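Local coordinates for uncharacterized protein (Bacteroides ovatus CL02T12C04, PDB 6PTM) that probably acts as an exo-carrageenase, a family 42 glycoside hydrolase that cleaves carrageenan-derived sugar chains from their ends, at residues M457-P462 with I597-E602; S626-V631 with E646-D651; K667-S672 with K678-A683. All coordinates share one frame; numbering follows the deposited sequence.

Contact 1: residues M457-P462 with I597-E602; sequences MKSVSP and IGFATE
Ser459, in the last turn of helix 448-460, reaches the backbone of Gly598 and Phe599 on strand 597-600. Its CB lies against the backbone of Phe599, 3.6 Å from both Phe599 N and Phe599 O. One bond further, OG turns back beside the serine's own N (chi1 -67°), and there it accepts from Phe599 N at 2.9 Å with an N-H...O angle of 156°. The same OG is also bonded to the carbonyl O of Asp455, one turn earlier in the helix, so the buried hydroxyl serves strand and helix at once. Lacking a side chain, Gly598 lets its CA approach Ser459 OG to 3.3 Å. Strand 597-600 is an outermost strand of the parallel five-stranded sheet: Gly598 and Ala600 pair with strand 564-567, whereas Phe599 N bonds to the helix instead and Phe599 O takes Arg565 NH1. Helix 448-460, part of the sequence related to beta-galactosidases, thus packs on an edge strand of this sheet. An alanine in place of Ser459 is likely to leave Phe599 N without its acceptor at this buried edge. Phe599 meets the serine through CB, 4.1 Å from Ser459 OG, which also lies at the edge of the ring, near its plane. The ring itself packs edge-to-face with Trp400 and touches Val583 and Tyr587 of helix 579-590.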
loop_
_atom_site.group_PDB
_atom_site.type_symbol
_atom_site.label_atom_id
_atom_site.label_comp_id
_atom_site.label_asym_id
_atom_site.label_seq_id
_atom_site.Cartn_x
_atom_site.Cartn_y
_atom_site.Cartn_z
ATOM N N MET A 457 -6.369 -6.444 0.321
ATOM C CA MET A 457 -6.093 -6.394 -1.133
ATOM C C MET A 457 -5.573 -7.782 -1.605
ATOM O O MET A 457 -6.030 -8.265 -2.655
ATOM C CB MET A 457 -5.061 -5.300 -1.416
ATOM C CG MET A 457 -5.567 -3.901 -1.293
ATOM S SD MET A 457 -4.179 -2.709 -1.498
ATOM C CE MET A 457 -4.464 -1.551 -0.161
ATOM N N LYS A 458 -4.664 -8.434 -0.866
ATOM C CA LYS A 458 -4.131 -9.745 -1.287
ATOM C C LYS A 458 -5.177 -10.851 -1.048
ATOM O O LYS A 458 -5.144 -11.852 -1.792
ATOM C CB LYS A 458 -2.821 -10.061 -0.572
ATOM C CG LYS A 458 -1.654 -9.154 -0.950
ATOM C CD LYS A 458 -1.128 -9.421 -2.362
ATOM C CE LYS A 458 -0.181 -10.593 -2.338
ATOM N NZ LYS A 458 0.310 -10.909 -3.684
ATOM N N SER A 459 -6.110 -10.688 -0.109
ATOM C CA SER A 459 -7.252 -11.628 0.035
ATOM C C SER A 459 -8.111 -11.564 -1.230
ATOM O O SER A 459 -8.532 -12.630 -1.745
ATOM C CB SER A 459 -8.039 -11.345 1.288
ATOM O OG SER A 459 -7.248 -11.630 2.467
ATOM N N VAL A 460 -8.344 -10.354 -1.728
ATOM C CA VAL A 460 -9.177 -10.115 -2.934
ATOM C C VAL A 460 -8.472 -10.674 -4.175
ATOM O O VAL A 460 -9.124 -11.461 -4.926
ATOM C CB VAL A 460 -9.514 -8.626 -3.108
ATOM C CG1 VAL A 460 -10.182 -8.379 -4.458
ATOM C CG2 VAL A 460 -10.406 -8.143 -1.986
ATOM N N SER A 461 -7.186 -10.322 -4.361
ATOM C CA SER A 461 -6.369 -10.671 -5.556
ATOM C C SER A 461 -5.017 -11.206 -5.142
ATOM O O SER A 461 -4.068 -10.436 -5.014
ATOM C CB SER A 461 -6.182 -9.479 -6.438
ATOM O OG SER A 461 -7.423 -9.060 -6.966
ATOM N N PRO A 462 -4.865 -12.521 -4.871
ATOM C CA PRO A 462 -3.562 -13.032 -4.435
ATOM C C PRO A 462 -2.476 -13.082 -5.521
ATOM O O PRO A 462 -1.300 -13.185 -5.125
ATOM C CB PRO A 462 -3.874 -14.446 -3.899
ATOM C CG PRO A 462 -5.148 -14.819 -4.589
ATOM C CD PRO A 462 -5.923 -13.537 -4.829
ATOM N N ILE A 597 -3.152 -13.442 8.476
ATOM C CA ILE A 597 -4.605 -13.221 8.683
ATOM C C ILE A 597 -5.181 -12.541 7.437
ATOM O O ILE A 597 -4.622 -11.529 7.016
ATOM C CB ILE A 597 -4.873 -12.405 9.958
ATOM C CG1 ILE A 597 -4.224 -13.080 11.173
ATOM C CG2 ILE A 597 -6.360 -12.186 10.160
ATOM C CD1 ILE A 597 -4.657 -14.503 11.398
ATOM N N GLY A 598 -6.257 -13.097 6.865
ATOM C CA GLY A 598 -6.873 -12.512 5.667
ATOM C C GLY A 598 -8.304 -12.178 5.876
ATOM O O GLY A 598 -8.758 -12.144 7.059
ATOM N N PHE A 599 -8.986 -11.901 4.760
ATOM C CA PHE A 599 -10.380 -11.427 4.771
ATOM C C PHE A 599 -11.236 -12.339 3.900
ATOM O O PHE A 599 -10.731 -13.018 3.020
ATOM C CB PHE A 599 -10.459 -9.956 4.343
ATOM C CG PHE A 599 -9.881 -9.061 5.398
ATOM C CD1 PHE A 599 -10.671 -8.614 6.440
ATOM C CD2 PHE A 599 -8.525 -8.805 5.431
ATOM C CE1 PHE A 599 -10.128 -7.852 7.457
ATOM C CE2 PHE A 599 -7.975 -8.050 6.448
ATOM C CZ PHE A 599 -8.784 -7.550 7.445
ATOM N N ALA A 600 -12.529 -12.330 4.196
ATOM C CA ALA A 600 -13.589 -12.995 3.403
ATOM C C ALA A 600 -14.652 -11.956 3.106
ATOM O O ALA A 600 -14.926 -11.116 3.965
ATOM C CB ALA A 600 -14.191 -14.170 4.139
ATOM N N THR A 601 -15.208 -12.036 1.909
ATOM C CA THR A 601 -16.391 -11.286 1.459
ATOM C C THR A 601 -17.238 -12.237 0.630
ATOM O O THR A 601 -16.733 -13.303 0.217
ATOM C CB THR A 601 -15.990 -10.102 0.563
ATOM O OG1 THR A 601 -15.361 -10.632 -0.605
ATOM C CG2 THR A 601 -15.067 -9.130 1.245
ATOM N N GLU A 602 -18.403 -11.789 0.196
ATOM C CA GLU A 602 -19.149 -12.534 -0.836
ATOM C C GLU A 602 -18.277 -12.749 -2.093
ATOM O O GLU A 602 -18.222 -13.873 -2.609
ATOM C CB GLU A 602 -20.436 -11.798 -1.197
ATOM C CG GLU A 602 -21.188 -12.502 -2.324
ATOM C CD GLU A 602 -22.582 -11.974 -2.615
ATOM O OE1 GLU A 602 -23.041 -11.005 -1.951
ATOM O OE2 GLU A 602 -23.195 -12.527 -3.541
#

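Contact 2: residues S626-V631 with E646-D651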
loop_
_atom_site.group_PDB
_atom_site.type_symbol
_atom_site.label_atom_id
_atom_site.label_comp_id
_atom_site.label_asym_id
_atom_site.label_seq_id
_atom_site.Cartn_x
_atom_site.Cartn_y
_atom_site.Cartn_z
ATOM N N SER A 626 -27.289 -11.806 0.417
ATOM C CA SER A 626 -26.320 -12.594 -0.385
ATOM C C SER A 626 -25.028 -12.878 0.399
ATOM O O SER A 626 -24.359 -13.902 0.135
ATOM C CB SER A 626 -26.071 -11.910 -1.710
ATOM O OG SER A 626 -25.571 -10.600 -1.537
ATOM N N ASP A 627 -24.682 -12.072 1.392
ATOM C CA ASP A 627 -23.528 -12.381 2.282
ATOM C C ASP A 627 -23.848 -13.682 3.022
ATOM O O ASP A 627 -23.024 -14.602 3.025
ATOM C CB ASP A 627 -23.235 -11.285 3.320
ATOM C CG ASP A 627 -22.575 -10.021 2.791
ATOM O OD1 ASP A 627 -21.683 -10.139 1.936
ATOM O OD2 ASP A 627 -22.897 -8.937 3.309
ATOM N N ILE A 628 -24.997 -13.706 3.686
ATOM C CA ILE A 628 -25.435 -14.841 4.542
ATOM C C ILE A 628 -25.558 -16.106 3.686
ATOM O O ILE A 628 -25.055 -17.154 4.127
ATOM C CB ILE A 628 -26.724 -14.460 5.283
ATOM C CG1 ILE A 628 -26.417 -13.350 6.292
ATOM C CG2 ILE A 628 -27.332 -15.697 5.923
ATOM C CD1 ILE A 628 -27.613 -12.710 6.934
ATOM N N GLU A 629 -26.209 -16.010 2.520
ATOM C CA GLU A 629 -26.372 -17.129 1.555
ATOM C C GLU A 629 -24.988 -17.644 1.162
ATOM O O GLU A 629 -24.823 -18.868 1.075
ATOM C CB GLU A 629 -27.171 -16.703 0.314
ATOM C CG GLU A 629 -28.656 -16.565 0.592
ATOM C CD GLU A 629 -29.461 -15.826 -0.470
ATOM O OE1 GLU A 629 -28.854 -15.284 -1.436
ATOM O OE2 GLU A 629 -30.700 -15.777 -0.317
ATOM N N THR A 630 -24.019 -16.760 0.904
ATOM C CA THR A 630 -22.701 -17.243 0.462
ATOM C C THR A 630 -22.009 -17.903 1.664
ATOM O O THR A 630 -21.363 -18.947 1.469
ATOM C CB THR A 630 -21.925 -16.126 -0.242
ATOM O OG1 THR A 630 -22.751 -15.644 -1.300
ATOM C CG2 THR A 630 -20.616 -16.588 -0.821
ATOM N N VAL A 631 -22.143 -17.349 2.868
ATOM C CA VAL A 631 -21.457 -17.971 4.038
ATOM C C VAL A 631 -22.125 -19.328 4.312
ATOM O O VAL A 631 -21.387 -20.247 4.684
ATOM C CB VAL A 631 -21.425 -17.038 5.261
ATOM C CG1 VAL A 631 -21.005 -17.771 6.522
ATOM C CG2 VAL A 631 -20.531 -15.846 4.985
ATOM N N GLU A 646 -23.724 -10.638 18.007
ATOM C CA GLU A 646 -24.202 -9.349 17.465
ATOM C C GLU A 646 -24.289 -9.392 15.931
ATOM O O GLU A 646 -24.944 -8.515 15.385
ATOM C CB GLU A 646 -23.267 -8.205 17.863
ATOM C CG GLU A 646 -22.850 -8.185 19.324
ATOM C CD GLU A 646 -21.911 -7.021 19.597
ATOM O OE1 GLU A 646 -22.222 -5.922 19.141
ATOM O OE2 GLU A 646 -20.848 -7.222 20.201
ATOM N N SER A 647 -23.708 -10.374 15.239
ATOM C CA SER A 647 -23.529 -10.286 13.767
ATOM C C SER A 647 -24.726 -10.844 12.973
ATOM O O SER A 647 -25.484 -11.687 13.478
ATOM C CB SER A 647 -22.234 -10.905 13.394
ATOM O OG SER A 647 -21.190 -10.105 13.914
ATOM N N PHE A 648 -24.897 -10.388 11.731
ATOM C CA PHE A 648 -25.875 -10.961 10.775
ATOM C C PHE A 648 -27.294 -10.914 11.350
ATOM O O PHE A 648 -27.998 -11.870 11.160
ATOM C CB PHE A 648 -25.466 -12.400 10.444
ATOM C CG PHE A 648 -24.251 -12.537 9.557
ATOM C CD1 PHE A 648 -23.491 -11.439 9.169
ATOM C CD2 PHE A 648 -23.874 -13.787 9.092
ATOM C CE1 PHE A 648 -22.400 -11.596 8.323
ATOM C CE2 PHE A 648 -22.787 -13.935 8.242
ATOM C CZ PHE A 648 -22.065 -12.840 7.839
ATOM N N LYS A 649 -27.710 -9.797 11.944
ATOM C CA LYS A 649 -29.069 -9.589 12.533
ATOM C C LYS A 649 -29.996 -8.892 11.542
ATOM O O LYS A 649 -31.177 -9.204 11.557
ATOM C CB LYS A 649 -29.018 -8.671 13.753
ATOM C CG LYS A 649 -28.173 -9.191 14.899
ATOM C CD LYS A 649 -28.529 -10.605 15.273
ATOM C CE LYS A 649 -28.149 -10.916 16.702
ATOM N NZ LYS A 649 -28.088 -12.377 16.921
ATOM N N THR A 650 -29.487 -7.947 10.741
ATOM C CA THR A 650 -30.318 -7.241 9.731
ATOM C C THR A 650 -29.676 -7.222 8.341
ATOM O O THR A 650 -28.468 -7.567 8.181
ATOM C CB THR A 650 -30.590 -5.792 10.139
ATOM O OG1 THR A 650 -29.390 -5.037 9.956
ATOM C CG2 THR A 650 -31.068 -5.657 11.569
ATOM N N ASP A 651 -30.464 -6.760 7.370
ATOM C CA ASP A 651 -29.951 -6.452 6.017
ATOM C C ASP A 651 -29.339 -5.052 6.046
ATOM O O ASP A 651 -29.259 -4.445 7.152
ATOM C CB ASP A 651 -31.045 -6.608 4.960
ATOM C CG ASP A 651 -32.227 -5.683 5.121
ATOM O OD1 ASP A 651 -32.113 -4.664 5.788
ATOM O OD2 ASP A 651 -33.254 -6.000 4.563
#
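Phe648 and Ile628 come together through similar first torsions: in each the gamma carbon that makes the contact (CG of the ring, CG1 of the isoleucine) lies opposite the carbonyl carbon, beside the backbone N, with chi1 -73° in Phe648. A second torsion of only 6° brings the phenylalanine's CA close to its ring plane; one face then meets Ile628 while the edge meets Val631. Ile628 CG1 sits over that face, 3.8 Å from Phe648 CD2 and 4.0 Å from Phe648 CG. It lies 4.1 Å from the ring centroid and 23° off the normal, a CH-pi contact displaced toward the rim. The two side chains run past each other in opposite directions, which carries Ile628 CD1 back to within 4.1 Å of Phe648 CB. Val631, nearly one turn further along the helix, comes in at the ring edge instead, its CG2 4.4 Å from Phe648 CE2. Helix 625-636 is the connection of a beta-alpha-beta crossover between the neighbouring parallel strands 614-617 and 640-643, and Phe648 stands in the loop that follows the second of these. From there it also packs on Val617 of the first strand and on Ala623. The loop backbone is fixed by pairing of Phe648 with Thr620, while Ser647 OG bonds to Thr620 N and Asp644 OD1. On the helix, Ser626 O accepts from both Thr630 N and Thr630 OG1, the hydroxyl at 2.8 Å. Val631 reaches Phe567 of strand 564-567, and Ile628 leans on Ile657.

Contact 3: residues K667-S672 with K678-A683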
loop_
_atom_site.group_PDB
_atom_site.type_symbol
_atom_site.label_atom_id
_atom_site.label_comp_id
_atom_site.label_asym_id
_atom_site.label_seq_id
_atom_site.Cartn_x
_atom_site.Cartn_y
_atom_site.Cartn_z
ATOM N N LYS A 667 -19.301 -26.428 10.617
ATOM C CA LYS A 667 -19.148 -26.160 12.063
ATOM C C LYS A 667 -19.500 -24.692 12.267
ATOM O O LYS A 667 -18.783 -23.814 11.710
ATOM C CB LYS A 667 -17.728 -26.534 12.505
ATOM C CG LYS A 667 -17.606 -27.062 13.929
ATOM C CD LYS A 667 -16.175 -27.368 14.410
ATOM C CE LYS A 667 -15.364 -28.292 13.519
ATOM N NZ LYS A 667 -16.047 -29.581 13.251
ATOM N N LEU A 668 -20.587 -24.428 12.984
ATOM C CA LEU A 668 -21.039 -23.048 13.254
ATOM C C LEU A 668 -20.919 -22.767 14.748
ATOM O O LEU A 668 -21.705 -23.293 15.538
ATOM C CB LEU A 668 -22.463 -22.854 12.738
ATOM C CG LEU A 668 -23.118 -21.520 13.089
ATOM C CD1 LEU A 668 -22.364 -20.343 12.431
ATOM C CD2 LEU A 668 -24.575 -21.551 12.664
ATOM N N ILE A 669 -19.936 -21.962 15.124
ATOM C CA ILE A 669 -19.522 -21.808 16.539
ATOM C C ILE A 669 -19.861 -20.393 16.955
ATOM O O ILE A 669 -19.315 -19.405 16.382
ATOM C CB ILE A 669 -18.037 -22.184 16.729
ATOM C CG1 ILE A 669 -17.799 -23.612 16.228
ATOM C CG2 ILE A 669 -17.621 -22.008 18.176
ATOM C CD1 ILE A 669 -16.346 -24.086 16.243
ATOM N N VAL A 670 -20.706 -20.294 17.968
ATOM C CA VAL A 670 -21.148 -18.985 18.507
ATOM C C VAL A 670 -20.293 -18.667 19.722
ATOM O O VAL A 670 -20.140 -19.521 20.577
ATOM C CB VAL A 670 -22.657 -18.988 18.802
ATOM C CG1 VAL A 670 -23.154 -17.617 19.226
ATOM C CG2 VAL A 670 -23.411 -19.531 17.589
ATOM N N VAL A 671 -19.764 -17.455 19.783
ATOM C CA VAL A 671 -18.854 -17.018 20.871
ATOM C C VAL A 671 -19.335 -15.651 21.352
ATOM O O VAL A 671 -20.133 -15.010 20.640
ATOM C CB VAL A 671 -17.385 -16.982 20.396
ATOM C CG1 VAL A 671 -16.933 -18.332 19.885
ATOM C CG2 VAL A 671 -17.150 -15.912 19.345
ATOM N N SER A 672 -18.888 -15.232 22.531
ATOM C CA SER A 672 -19.384 -14.017 23.224
ATOM C C SER A 672 -18.275 -12.976 23.341
ATOM O O SER A 672 -18.618 -11.801 23.538
ATOM C CB SER A 672 -19.956 -14.385 24.573
ATOM O OG SER A 672 -21.022 -15.302 24.402
ATOM N N LYS A 678 -10.858 -15.751 19.290
ATOM C CA LYS A 678 -9.450 -16.150 19.010
ATOM C C LYS A 678 -9.231 -17.628 19.357
ATOM O O LYS A 678 -8.638 -18.358 18.523
ATOM C CB LYS A 678 -8.444 -15.264 19.739
ATOM C CG LYS A 678 -7.017 -15.784 19.656
ATOM C CD LYS A 678 -6.012 -14.862 20.314
ATOM C CE LYS A 678 -4.627 -15.462 20.397
ATOM N NZ LYS A 678 -3.610 -14.398 20.485
ATOM N N ASN A 679 -9.669 -18.086 20.541
ATOM C CA ASN A 679 -9.459 -19.494 20.982
ATOM C C ASN A 679 -10.091 -20.432 19.957
ATOM O O ASN A 679 -9.440 -21.411 19.529
ATOM C CB ASN A 679 -10.028 -19.779 22.376
ATOM C CG ASN A 679 -9.296 -19.018 23.454
ATOM O OD1 ASN A 679 -8.201 -18.510 23.222
ATOM N ND2 ASN A 679 -9.915 -18.894 24.620
ATOM N N GLU A 680 -11.328 -20.165 19.544
ATOM C CA GLU A 680 -11.975 -21.066 18.548
ATOM C C GLU A 680 -11.220 -20.973 17.200
ATOM O O GLU A 680 -10.982 -22.013 16.570
ATOM C CB GLU A 680 -13.467 -20.742 18.477
ATOM C CG GLU A 680 -14.171 -21.035 19.792
ATOM C CD GLU A 680 -14.336 -22.514 20.093
ATOM O OE1 GLU A 680 -13.999 -23.334 19.241
ATOM O OE2 GLU A 680 -14.792 -22.833 21.190
ATOM N N ALA A 681 -10.799 -19.782 16.780
ATOM C CA ALA A 681 -10.089 -19.606 15.477
ATOM C C ALA A 681 -8.819 -20.467 15.458
ATOM O O ALA A 681 -8.603 -21.233 14.500
ATOM C CB ALA A 681 -9.777 -18.147 15.226
ATOM N N LEU A 682 -7.999 -20.375 16.502
ATOM C CA LEU A 682 -6.715 -21.122 16.542
ATOM C C LEU A 682 -7.001 -22.632 16.674
ATOM O O LEU A 682 -6.257 -23.420 16.061
ATOM C CB LEU A 682 -5.835 -20.559 17.656
ATOM C CG LEU A 682 -5.372 -19.114 17.442
ATOM C CD1 LEU A 682 -4.413 -18.702 18.554
ATOM C CD2 LEU A 682 -4.683 -18.937 16.099
ATOM N N ALA A 683 -8.081 -23.047 17.342
ATOM C CA ALA A 683 -8.430 -24.487 17.433
ATOM C C ALA A 683 -8.724 -25.024 16.026
ATOM O O ALA A 683 -8.299 -26.157 15.687
ATOM C CB ALA A 683 -9.604 -24.675 18.372
#
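Glu680 lays the carbon part of its side chain against two branched residues of the strand segment, Ile669 and Val671. Ile669 CG2 is 3.8 Å from Glu680 CD and 3.9 Å from Glu680 CG, and the two side chains cross at about a right angle. Ile669 CD1, at the end of the other branch, lies 3.9 Å from Glu680 OE1. On Val671 it is CG1 that touches, 3.9 Å from Glu680 CG, with the valine and glutamate sliding past each other in opposite directions. In Glu680 a chi1 of -64° puts CG, opposite the carbonyl carbon, against both neighbours; the bend at chi2 (-72°) then turns CD and OE1 to the isoleucine. The interaction across the segments is therefore one of van der Waals contact, with the carboxylate group resting against an aliphatic side chain in a partly buried setting. Alternation along the strand sends Ile669 toward the helix and Val670 away from it. In the next shell, Ile642 of strand 640-643 touches both Glu680 and Val671, and Val671 also packs on Glu676 and Met677, about one turn before Glu680 in the helix. The strand is held in place by backbone bonds of Ile669 to Val641 and Ile643, and of Val671 to Ile643. Where the chain turns from strand to helix, Ser672 N bonds to Glu676 OE1. This strand, short turn and helix folding back over the sheet form a beta-alpha unit of a flavodoxin-like alpha/beta domain with strand order 2-1-3-4-5, here at the outermost strand of its parallel sheet.

Overall arrangement
From the N terminus, the three contacts follow in series, none nested in or crossing another. Contact 1 closes the longest excursion, 134 residues between its segments, and joins helix 448-460 to one outermost strand of the five-stranded parallel sheet. Contact 2 closes a short loop soon after, tying the helix between strands 614-617 and 640-643 to the loop that follows the latter. Contact 3 is tighter still and joins the opposite outermost strand, 667-670, to the helix that follows it. Contacts 1 and 2 touch directly, Glu602 OE1 lying 2.6 Å from Ser626 OG, a probable hydrogen bond; contact 3 stays about 6 Å from either at the nearest atoms.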